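Long-range contacts in glucose-6-phosphate isomerase (Thermus thermophilus, PDB 1ZZG), which probably catalyses the reversible isomerisation of glucose 6-phosphate to fructose 6-phosphate, a step shared by glycolysis and gluconeogenesis: residues A[1-9]-A[360-368]; A[211-221]-A[372-383]. All coordinates share one frame; numbering follows the deposited sequence.

Interaction 1: A[1-9]-A[360-368]; sequences MLRLDTRFL and RVYALFLPE
R3 lays its guanidinium flat on the ring of F365, the two planes 14° apart and R3 CZ 4.1 Å from the ring centroid, an off-centre cation-pi stack. The arginine chain bends at chi3 (67°), which folds the flat group back over its neighbour, while E314 pairs with R3 NH2. D5 comes to the same ring at its edge, D5 CB lying 3.6 Å from F365 CE2. Its carboxylate is gripped side-on by R7, whose NE and NH2 both reach D5 OD2 from one face, and D5 OD1 takes R7 N at 2.9 Å in an Asx turn and also Y351. A leucine in place of D5 would probably leave R7 without its main ion-pair partner and the turn without its acceptor. Strand 3-5 runs antiparallel to strand 360-366 as an outermost strand, within this chain, of the mixed sheet, R3 pairing with F365 and D5 with A363 through backbone bonds such as F365 N to R3 O (2.8 Å). On the face that carries L4 and L364, L4 CD1 meets Y362 CD1 obliquely at 3.7 Å, and also packs on L364 CD2. Past the strand, water bridges F8 N to V361 O, and L9 CD2 meets the aliphatic part of R360 at CD, 3.3 Å away.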
loop_
_atom_site.group_PDB
_atom_site.type_symbol
_atom_site.label_atom_id
_atom_site.label_comp_id
_atom_site.label_asym_id
_atom_site.label_seq_id
_atom_site.Cartn_x
_atom_site.Cartn_y
_atom_site.Cartn_z
ATOM N N MET A 1 24.005 12.725 -1.008
ATOM C CA MET A 1 24.069 12.738 -2.498
ATOM C C MET A 1 23.345 11.553 -3.130
ATOM O O MET A 1 23.726 10.401 -2.945
ATOM C CB MET A 1 25.527 12.754 -2.960
ATOM C CG MET A 1 25.718 12.334 -4.411
ATOM S SD MET A 1 26.547 13.562 -5.446
ATOM C CE MET A 1 25.123 14.335 -6.240
ATOM N N LEU A 2 22.297 11.857 -3.881
ATOM C CA LEU A 2 21.518 10.837 -4.562
ATOM C C LEU A 2 22.401 10.299 -5.690
ATOM O O LEU A 2 23.156 11.056 -6.294
ATOM C CB LEU A 2 20.252 11.478 -5.133
ATOM C CG LEU A 2 19.059 10.608 -5.517
ATOM C CD1 LEU A 2 18.529 9.917 -4.277
ATOM C CD2 LEU A 2 17.973 11.480 -6.135
ATOM N N ARG A 3 22.325 9.000 -5.966
ATOM C CA ARG A 3 23.131 8.412 -7.038
ATOM C C ARG A 3 22.290 7.572 -7.984
ATOM O O ARG A 3 21.518 6.717 -7.552
ATOM C CB ARG A 3 24.270 7.550 -6.462
ATOM C CG ARG A 3 25.104 6.833 -7.530
ATOM C CD ARG A 3 26.388 6.224 -6.960
ATOM N NE ARG A 3 26.151 5.124 -6.026
ATOM C CZ ARG A 3 25.881 3.874 -6.391
ATOM N NH1 ARG A 3 25.814 3.553 -7.677
ATOM N NH2 ARG A 3 25.685 2.940 -5.468
ATOM N N LEU A 4 22.437 7.826 -9.280
ATOM C CA LEU A 4 21.699 7.080 -10.290
ATOM C C LEU A 4 22.584 5.975 -10.852
ATOM O O LEU A 4 23.716 6.224 -11.269
ATOM C CB LEU A 4 21.248 8.000 -11.430
ATOM C CG LEU A 4 20.689 7.276 -12.665
ATOM C CD1 LEU A 4 19.431 6.481 -12.303
ATOM C CD2 LEU A 4 20.378 8.301 -13.749
ATOM N N ASP A 5 22.058 4.755 -10.856
ATOM C CA ASP A 5 22.782 3.598 -11.369
ATOM C C ASP A 5 22.041 2.989 -12.556
ATOM O O ASP A 5 20.892 2.572 -12.433
ATOM C CB ASP A 5 22.940 2.548 -10.267
ATOM C CG ASP A 5 23.727 1.335 -10.725
ATOM O OD1 ASP A 5 23.295 0.662 -11.682
ATOM O OD2 ASP A 5 24.784 1.054 -10.123
ATOM N N THR A 6 22.705 2.939 -13.704
ATOM C CA THR A 6 22.108 2.381 -14.909
ATOM C C THR A 6 22.972 1.236 -15.453
ATOM O O THR A 6 22.984 0.974 -16.654
ATOM C CB THR A 6 21.956 3.468 -16.006
ATOM O OG1 THR A 6 23.229 4.078 -16.262
ATOM C CG2 THR A 6 20.962 4.543 -15.568
ATOM N N ARG A 7 23.676 0.551 -14.557
ATOM C CA ARG A 7 24.562 -0.544 -14.943
ATOM C C ARG A 7 23.939 -1.561 -15.893
ATOM O O ARG A 7 24.652 -2.166 -16.691
ATOM C CB ARG A 7 25.090 -1.270 -13.693
ATOM C CG ARG A 7 24.080 -2.201 -13.035
ATOM C CD ARG A 7 24.610 -2.818 -11.745
ATOM N NE ARG A 7 24.747 -1.833 -10.676
ATOM C CZ ARG A 7 24.899 -2.142 -9.391
ATOM N NH1 ARG A 7 24.937 -3.412 -9.015
ATOM N NH2 ARG A 7 25.006 -1.185 -8.479
ATOM N N PHE A 8 22.622 -1.755 -15.817
ATOM C CA PHE A 8 21.953 -2.725 -16.683
ATOM C C PHE A 8 21.266 -2.097 -17.885
ATOM O O PHE A 8 20.413 -2.714 -18.519
ATOM C CB PHE A 8 20.949 -3.553 -15.875
ATOM C CG PHE A 8 21.580 -4.319 -14.748
ATOM C CD1 PHE A 8 22.595 -5.237 -15.001
ATOM C CD2 PHE A 8 21.193 -4.094 -13.431
ATOM C CE1 PHE A 8 23.221 -5.918 -13.957
ATOM C CE2 PHE A 8 21.813 -4.770 -12.380
ATOM C CZ PHE A 8 22.831 -5.683 -12.646
ATOM N N LEU A 9 21.641 -0.857 -18.180
ATOM C CA LEU A 9 21.108 -0.121 -19.321
ATOM C C LEU A 9 22.347 0.477 -19.996
ATOM O O LEU A 9 22.595 1.681 -19.917
ATOM C CB LEU A 9 20.161 0.993 -18.854
ATOM C CG LEU A 9 18.891 0.591 -18.093
ATOM C CD1 LEU A 9 18.189 1.843 -17.576
ATOM C CD2 LEU A 9 17.968 -0.195 -19.005
ATOM N N ARG A 360 13.677 -3.736 -18.035
ATOM C CA ARG A 360 14.387 -2.468 -18.047
ATOM C C ARG A 360 14.326 -1.959 -16.609
ATOM O O ARG A 360 13.256 -1.598 -16.111
ATOM C CB ARG A 360 13.712 -1.484 -19.010
ATOM C CG ARG A 360 14.023 -1.752 -20.489
ATOM C CD ARG A 360 15.515 -1.560 -20.747
ATOM N NE ARG A 360 15.922 -1.796 -22.132
ATOM C CZ ARG A 360 15.715 -0.956 -23.140
ATOM N NH1 ARG A 360 15.097 0.198 -22.939
ATOM N NH2 ARG A 360 16.136 -1.276 -24.356
ATOM N N VAL A 361 15.476 -1.944 -15.942
ATOM C CA VAL A 361 15.545 -1.515 -14.554
ATOM C C VAL A 361 16.766 -0.651 -14.250
ATOM O O VAL A 361 17.817 -0.798 -14.872
ATOM C CB VAL A 361 15.564 -2.744 -13.611
ATOM C CG1 VAL A 361 16.791 -3.608 -13.903
ATOM C CG2 VAL A 361 15.559 -2.291 -12.156
ATOM N N TYR A 362 16.606 0.252 -13.289
ATOM C CA TYR A 362 17.676 1.136 -12.854
ATOM C C TYR A 362 17.485 1.358 -11.366
ATOM O O TYR A 362 16.442 1.008 -10.810
ATOM C CB TYR A 362 17.628 2.472 -13.615
ATOM C CG TYR A 362 16.410 3.335 -13.350
ATOM C CD1 TYR A 362 16.410 4.285 -12.328
ATOM C CD2 TYR A 362 15.264 3.217 -14.139
ATOM C CE1 TYR A 362 15.301 5.101 -12.102
ATOM C CE2 TYR A 362 14.149 4.028 -13.923
ATOM C CZ TYR A 362 14.178 4.965 -12.907
ATOM O OH TYR A 362 13.099 5.781 -12.712
ATOM N N ALA A 363 18.485 1.935 -10.714
ATOM C CA ALA A 363 18.387 2.155 -9.283
ATOM C C ALA A 363 18.796 3.546 -8.856
ATOM O O ALA A 363 19.647 4.180 -9.477
ATOM C CB ALA A 363 19.239 1.122 -8.540
ATOM N N LEU A 364 18.165 4.011 -7.786
ATOM C CA LEU A 364 18.470 5.303 -7.201
ATOM C C LEU A 364 18.949 4.989 -5.795
ATOM O O LEU A 364 18.200 4.453 -4.979
ATOM C CB LEU A 364 17.225 6.191 -7.153
ATOM C CG LEU A 364 16.832 6.873 -8.464
ATOM C CD1 LEU A 364 15.506 7.601 -8.293
ATOM C CD2 LEU A 364 17.926 7.843 -8.876
ATOM N N PHE A 365 20.209 5.301 -5.520
ATOM C CA PHE A 365 20.787 5.036 -4.211
ATOM C C PHE A 365 20.744 6.249 -3.290
ATOM O O PHE A 365 21.023 7.373 -3.706
ATOM C CB PHE A 365 22.238 4.557 -4.369
ATOM C CG PHE A 365 22.362 3.163 -4.921
ATOM C CD1 PHE A 365 22.324 2.055 -4.072
ATOM C CD2 PHE A 365 22.481 2.953 -6.292
ATOM C CE1 PHE A 365 22.402 0.758 -4.584
ATOM C CE2 PHE A 365 22.559 1.655 -6.816
ATOM C CZ PHE A 365 22.519 0.557 -5.958
ATOM N N LEU A 366 20.370 6.000 -2.039
ATOM C CA LEU A 366 20.310 7.018 -1.000
ATOM C C LEU A 366 21.417 6.664 -0.017
ATOM O O LEU A 366 21.611 5.495 0.308
ATOM C CB LEU A 366 18.973 6.968 -0.253
ATOM C CG LEU A 366 17.741 7.685 -0.800
ATOM C CD1 LEU A 366 17.535 7.349 -2.262
ATOM C CD2 LEU A 366 16.534 7.272 0.034
ATOM N N PRO A 367 22.160 7.666 0.469
ATOM C CA PRO A 367 23.229 7.348 1.422
ATOM C C PRO A 367 22.665 6.612 2.639
ATOM O O PRO A 367 23.299 5.720 3.194
ATOM C CB PRO A 367 23.785 8.721 1.777
ATOM C CG PRO A 367 23.623 9.478 0.481
ATOM C CD PRO A 367 22.231 9.073 0.033
ATOM N N GLU A 368 21.460 6.998 3.039
ATOM C CA GLU A 368 20.775 6.389 4.170
ATOM C C GLU A 368 19.377 6.990 4.185
ATOM O O GLU A 368 19.118 7.949 3.461
ATOM C CB GLU A 368 21.500 6.713 5.486
ATOM C CG GLU A 368 21.365 8.157 5.984
ATOM C CD GLU A 368 22.143 9.163 5.156
ATOM O OE1 GLU A 368 23.383 9.025 5.060
ATOM O OE2 GLU A 368 21.521 10.103 4.606
HETATM O O HOH W 1 20.489 -0.243 -14.589
HETATM O O HOH W 2 17.814 -3.097 -17.574
#

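Interaction 2: A[211-221]-A[372-383]; sequences MGARKANETAL and YAVGWLMQHLMW
W376 turns its CG anti to the backbone N (chi1 -171°), which swings the indole along helix 211-221. There the helix backbone sets K215 CB over the six-membered ring, 3.4 Å from its centroid and close to the ring normal. With K215 CG beside its own backbone N and further bends at chi2 and chi3, the rest of the lysine runs on past Y372, its CG 3.2 Å from Y372 OH, to a salt bridge with E218; the long aliphatic chain can thus cover an aromatic face and still deliver its charge elsewhere. Nearer the C-terminal ends of both segments W383 makes the same CH-pi contact, with A220 CB over the face of its six-membered ring; alanine is small enough to let the indole lie close to the helix.

Both indoles are knobs in holes of the partner helix, W376 among G212, K215, A216 and T219, W383 among N217, A216, A220 and L221. The helices cross at -41° with axes 6.6 Å apart, a spacing that small residues allow. At G212 a side chain would collide with Y372 O; instead its CA makes a CA-H...O contact with that oxygen at 3.3 Å, and A216 CB packs on Q379 CB at 3.5 Å.

N217 OD1 is the polar centre. W383 NE1 reaches it at 2.8 Å with the oxygen in the indole plane, and Q379 NE2, which also bonds W43 O, at 2.9 Å by a nearly straight bond (175°), while N217 ND2 turns to M44 O. Water 3 joins T219 OG1, W376 NE1 and H380 ND1, and H380 NE2 is hydrogen-bonded to T232 OG1. In this buried interface between two helices of the phosphoglucose isomerase fold, the indole N-H groups thus both find acceptors, and two donors converging on one amide oxygen, together with the M44 bond, are likely to fix the rotation of N217.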
loop_
_atom_site.group_PDB
_atom_site.type_symbol
_atom_site.label_atom_id
_atom_site.label_comp_id
_atom_site.label_asym_id
_atom_site.label_seq_id
_atom_site.Cartn_x
_atom_site.Cartn_y
_atom_site.Cartn_z
ATOM N N MET A 211 16.777 21.224 3.339
ATOM C CA MET A 211 18.139 21.325 2.820
ATOM C C MET A 211 18.324 20.289 1.712
ATOM O O MET A 211 18.897 20.575 0.668
ATOM C CB MET A 211 19.154 21.047 3.921
ATOM C CG MET A 211 19.209 22.094 5.014
ATOM S SD MET A 211 20.339 21.554 6.310
ATOM C CE MET A 211 21.764 21.017 5.283
ATOM N N GLY A 212 17.845 19.074 1.957
ATOM C CA GLY A 212 17.957 18.025 0.958
ATOM C C GLY A 212 17.177 18.388 -0.290
ATOM O O GLY A 212 17.631 18.131 -1.407
ATOM N N ALA A 213 16.002 18.988 -0.113
ATOM C CA ALA A 213 15.188 19.383 -1.261
ATOM C C ALA A 213 15.931 20.471 -2.050
ATOM O O ALA A 213 15.879 20.505 -3.284
ATOM C CB ALA A 213 13.814 19.894 -0.798
ATOM N N ARG A 214 16.626 21.351 -1.336
ATOM C CA ARG A 214 17.403 22.419 -1.972
ATOM C C ARG A 214 18.485 21.785 -2.856
ATOM O O ARG A 214 18.764 22.267 -3.953
ATOM C CB ARG A 214 18.055 23.302 -0.903
ATOM C CG ARG A 214 18.646 24.614 -1.413
ATOM C CD ARG A 214 19.101 25.470 -0.232
ATOM N NE ARG A 214 18.081 25.472 0.812
ATOM C CZ ARG A 214 18.335 25.584 2.111
ATOM N NH1 ARG A 214 19.584 25.711 2.537
ATOM N NH2 ARG A 214 17.341 25.535 2.989
ATOM N N LYS A 215 19.095 20.703 -2.375
ATOM C CA LYS A 215 20.123 20.021 -3.154
ATOM C C LYS A 215 19.516 19.535 -4.470
ATOM O O LYS A 215 20.136 19.653 -5.523
ATOM C CB LYS A 215 20.686 18.831 -2.374
ATOM C CG LYS A 215 21.342 19.215 -1.048
ATOM C CD LYS A 215 22.499 20.189 -1.247
ATOM C CE LYS A 215 23.640 19.559 -2.034
ATOM N NZ LYS A 215 24.790 20.497 -2.221
ATOM N N ALA A 216 18.305 18.984 -4.399
ATOM C CA ALA A 216 17.612 18.504 -5.589
ATOM C C ALA A 216 17.404 19.677 -6.550
ATOM O O ALA A 216 17.589 19.534 -7.763
ATOM C CB ALA A 216 16.270 17.889 -5.206
ATOM N N ASN A 217 17.021 20.836 -6.013
ATOM C CA ASN A 217 16.828 22.016 -6.861
ATOM C C ASN A 217 18.127 22.300 -7.616
ATOM O O ASN A 217 18.108 22.660 -8.785
ATOM C CB ASN A 217 16.457 23.246 -6.031
ATOM C CG ASN A 217 14.999 23.254 -5.611
ATOM O OD1 ASN A 217 14.198 22.427 -6.061
ATOM N ND2 ASN A 217 14.642 24.205 -4.754
ATOM N N GLU A 218 19.253 22.141 -6.934
ATOM C CA GLU A 218 20.548 22.376 -7.560
ATOM C C GLU A 218 20.755 21.422 -8.728
ATOM O O GLU A 218 21.144 21.843 -9.821
ATOM C CB GLU A 218 21.671 22.193 -6.538
ATOM C CG GLU A 218 21.845 23.371 -5.601
ATOM C CD GLU A 218 22.805 23.068 -4.469
ATOM O OE1 GLU A 218 23.751 22.275 -4.680
ATOM O OE2 GLU A 218 22.620 23.631 -3.370
ATOM N N THR A 219 20.489 20.138 -8.499
ATOM C CA THR A 219 20.659 19.149 -9.552
ATOM C C THR A 219 19.741 19.458 -10.731
ATOM O O THR A 219 20.108 19.240 -11.880
ATOM C CB THR A 219 20.382 17.703 -9.036
ATOM O OG1 THR A 219 18.995 17.550 -8.712
ATOM C CG2 THR A 219 21.211 17.419 -7.795
ATOM N N ALA A 220 18.555 19.986 -10.453
ATOM C CA ALA A 220 17.613 20.306 -11.520
ATOM C C ALA A 220 18.156 21.395 -12.446
ATOM O O ALA A 220 17.795 21.454 -13.622
ATOM C CB ALA A 220 16.275 20.746 -10.931
ATOM N N LEU A 221 19.024 22.252 -11.913
ATOM C CA LEU A 221 19.610 23.341 -12.692
ATOM C C LEU A 221 21.043 23.065 -13.149
ATOM O O LEU A 221 21.648 23.885 -13.836
ATOM C CB LEU A 221 19.584 24.634 -11.870
ATOM C CG LEU A 221 18.394 25.588 -12.039
ATOM C CD1 LEU A 221 18.549 26.363 -13.335
ATOM C CD2 LEU A 221 17.090 24.816 -12.013
ATOM N N TYR A 372 17.322 14.549 5.132
ATOM C CA TYR A 372 18.144 15.144 4.074
ATOM C C TYR A 372 18.047 14.339 2.778
ATOM O O TYR A 372 17.688 14.875 1.723
ATOM C CB TYR A 372 19.600 15.221 4.543
ATOM C CG TYR A 372 20.571 15.851 3.559
ATOM C CD1 TYR A 372 20.662 17.237 3.418
ATOM C CD2 TYR A 372 21.417 15.056 2.785
ATOM C CE1 TYR A 372 21.578 17.815 2.534
ATOM C CE2 TYR A 372 22.333 15.623 1.896
ATOM C CZ TYR A 372 22.409 16.998 1.778
ATOM O OH TYR A 372 23.322 17.551 0.906
ATOM N N ALA A 373 18.346 13.045 2.862
ATOM C CA ALA A 373 18.301 12.170 1.692
ATOM C C ALA A 373 16.895 11.993 1.103
ATOM O O ALA A 373 16.727 11.956 -0.115
ATOM C CB ALA A 373 18.893 10.794 2.046
ATOM N N VAL A 374 15.892 11.875 1.963
ATOM C CA VAL A 374 14.524 11.686 1.493
ATOM C C VAL A 374 13.951 12.990 0.930
ATOM O O VAL A 374 13.214 12.972 -0.054
ATOM C CB VAL A 374 13.627 11.122 2.624
ATOM C CG1 VAL A 374 12.172 11.049 2.166
ATOM C CG2 VAL A 374 14.133 9.719 3.020
ATOM N N GLY A 375 14.302 14.119 1.550
ATOM C CA GLY A 375 13.841 15.404 1.050
ATOM C C GLY A 375 14.409 15.597 -0.346
ATOM O O GLY A 375 13.762 16.142 -1.244
ATOM N N TRP A 376 15.644 15.142 -0.519
ATOM C CA TRP A 376 16.321 15.221 -1.800
ATOM C C TRP A 376 15.554 14.339 -2.796
ATOM O O TRP A 376 15.180 14.792 -3.876
ATOM C CB TRP A 376 17.766 14.721 -1.653
ATOM C CG TRP A 376 18.637 14.954 -2.866
ATOM C CD1 TRP A 376 18.270 14.848 -4.180
ATOM C CD2 TRP A 376 20.035 15.282 -2.866
ATOM N NE1 TRP A 376 19.352 15.091 -4.999
ATOM C CE2 TRP A 376 20.447 15.361 -4.217
ATOM C CE3 TRP A 376 20.979 15.522 -1.855
ATOM C CZ2 TRP A 376 21.765 15.664 -4.585
ATOM C CZ3 TRP A 376 22.295 15.825 -2.223
ATOM C CH2 TRP A 376 22.669 15.894 -3.578
ATOM N N LEU A 377 15.299 13.087 -2.419
ATOM C CA LEU A 377 14.580 12.162 -3.299
ATOM C C LEU A 377 13.197 12.668 -3.716
ATOM O O LEU A 377 12.850 12.663 -4.896
ATOM C CB LEU A 377 14.444 10.787 -2.634
ATOM C CG LEU A 377 13.634 9.737 -3.408
ATOM C CD1 LEU A 377 14.210 9.562 -4.812
ATOM C CD2 LEU A 377 13.651 8.416 -2.652
ATOM N N MET A 378 12.403 13.106 -2.749
ATOM C CA MET A 378 11.069 13.612 -3.052
ATOM C C MET A 378 11.087 14.822 -3.987
ATOM O O MET A 378 10.317 14.881 -4.948
ATOM C CB MET A 378 10.337 13.956 -1.751
ATOM C CG MET A 378 9.991 12.727 -0.916
ATOM S SD MET A 378 9.163 13.115 0.653
ATOM C CE MET A 378 7.506 13.492 0.060
ATOM N N GLN A 379 11.959 15.785 -3.712
ATOM C CA GLN A 379 12.048 16.976 -4.558
ATOM C C GLN A 379 12.552 16.580 -5.953
ATOM O O GLN A 379 12.140 17.155 -6.963
ATOM C CB GLN A 379 12.994 18.009 -3.935
ATOM C CG GLN A 379 13.007 19.355 -4.672
ATOM C CD GLN A 379 11.796 20.216 -4.352
ATOM O OE1 GLN A 379 10.839 19.754 -3.735
ATOM N NE2 GLN A 379 11.833 21.475 -4.776
ATOM N N HIS A 380 13.448 15.597 -5.993
ATOM C CA HIS A 380 14.002 15.090 -7.249
ATOM C C HIS A 380 12.881 14.527 -8.116
ATOM O O HIS A 380 12.832 14.774 -9.322
ATOM C CB HIS A 380 15.027 13.982 -6.956
ATOM C CG HIS A 380 15.428 13.183 -8.161
ATOM N ND1 HIS A 380 16.683 13.263 -8.726
ATOM C CD2 HIS A 380 14.740 12.278 -8.900
ATOM C CE1 HIS A 380 16.749 12.445 -9.762
ATOM N NE2 HIS A 380 15.584 11.836 -9.889
ATOM N N LEU A 381 11.990 13.756 -7.497
ATOM C CA LEU A 381 10.882 13.147 -8.221
ATOM C C LEU A 381 9.876 14.179 -8.706
ATOM O O LEU A 381 9.281 14.018 -9.774
ATOM C CB LEU A 381 10.201 12.090 -7.348
ATOM C CG LEU A 381 11.123 10.887 -7.102
ATOM C CD1 LEU A 381 10.547 9.987 -6.024
ATOM C CD2 LEU A 381 11.315 10.118 -8.407
ATOM N N MET A 382 9.683 15.242 -7.931
ATOM C CA MET A 382 8.758 16.277 -8.356
ATOM C C MET A 382 9.325 16.955 -9.607
ATOM O O MET A 382 8.576 17.259 -10.532
ATOM C CB MET A 382 8.511 17.282 -7.224
ATOM C CG MET A 382 7.611 16.704 -6.133
ATOM S SD MET A 382 7.110 17.860 -4.819
ATOM C CE MET A 382 8.396 17.561 -3.598
ATOM N N TRP A 383 10.641 17.173 -9.641
ATOM C CA TRP A 383 11.274 17.781 -10.812
ATOM C C TRP A 383 11.153 16.825 -11.993
ATOM O O TRP A 383 10.805 17.230 -13.102
ATOM C CB TRP A 383 12.754 18.069 -10.560
ATOM C CG TRP A 383 13.014 19.363 -9.879
ATOM C CD1 TRP A 383 13.314 19.551 -8.562
ATOM C CD2 TRP A 383 13.023 20.663 -10.486
ATOM N NE1 TRP A 383 13.518 20.892 -8.308
ATOM C CE2 TRP A 383 13.345 21.594 -9.472
ATOM C CE3 TRP A 383 12.795 21.130 -11.790
ATOM C CZ2 TRP A 383 13.445 22.969 -9.718
ATOM C CZ3 TRP A 383 12.896 22.504 -12.036
ATOM C CH2 TRP A 383 13.217 23.402 -11.002
HETATM O O HOH W 3 18.681 14.885 -7.860
#

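How the interactions relate
Interaction 2 is the more buried, helix on helix, whereas interaction 1 adds an outermost strand to a sheet and is partly buried. Strand 360-366 is followed, after a short connection, by helix 371-391, so the second segments of both contacts are consecutive elements, and 1-9 meets each of them: M1 CA lies 3.6 Å from W376 CZ3, and L2 CD2 packs 3.4 Å from H380 ND1. The indole that wedges against 211-221 therefore also borders the N-terminal residues. Chemistry follows place: interaction 1 combines backbone pairing with arginine-carboxylate charge on one side of the strand, while interaction 2 relies on close backbone approach, methyl and methylene groups on indoles, and hydrogen bonds to a neutral amide oxygen.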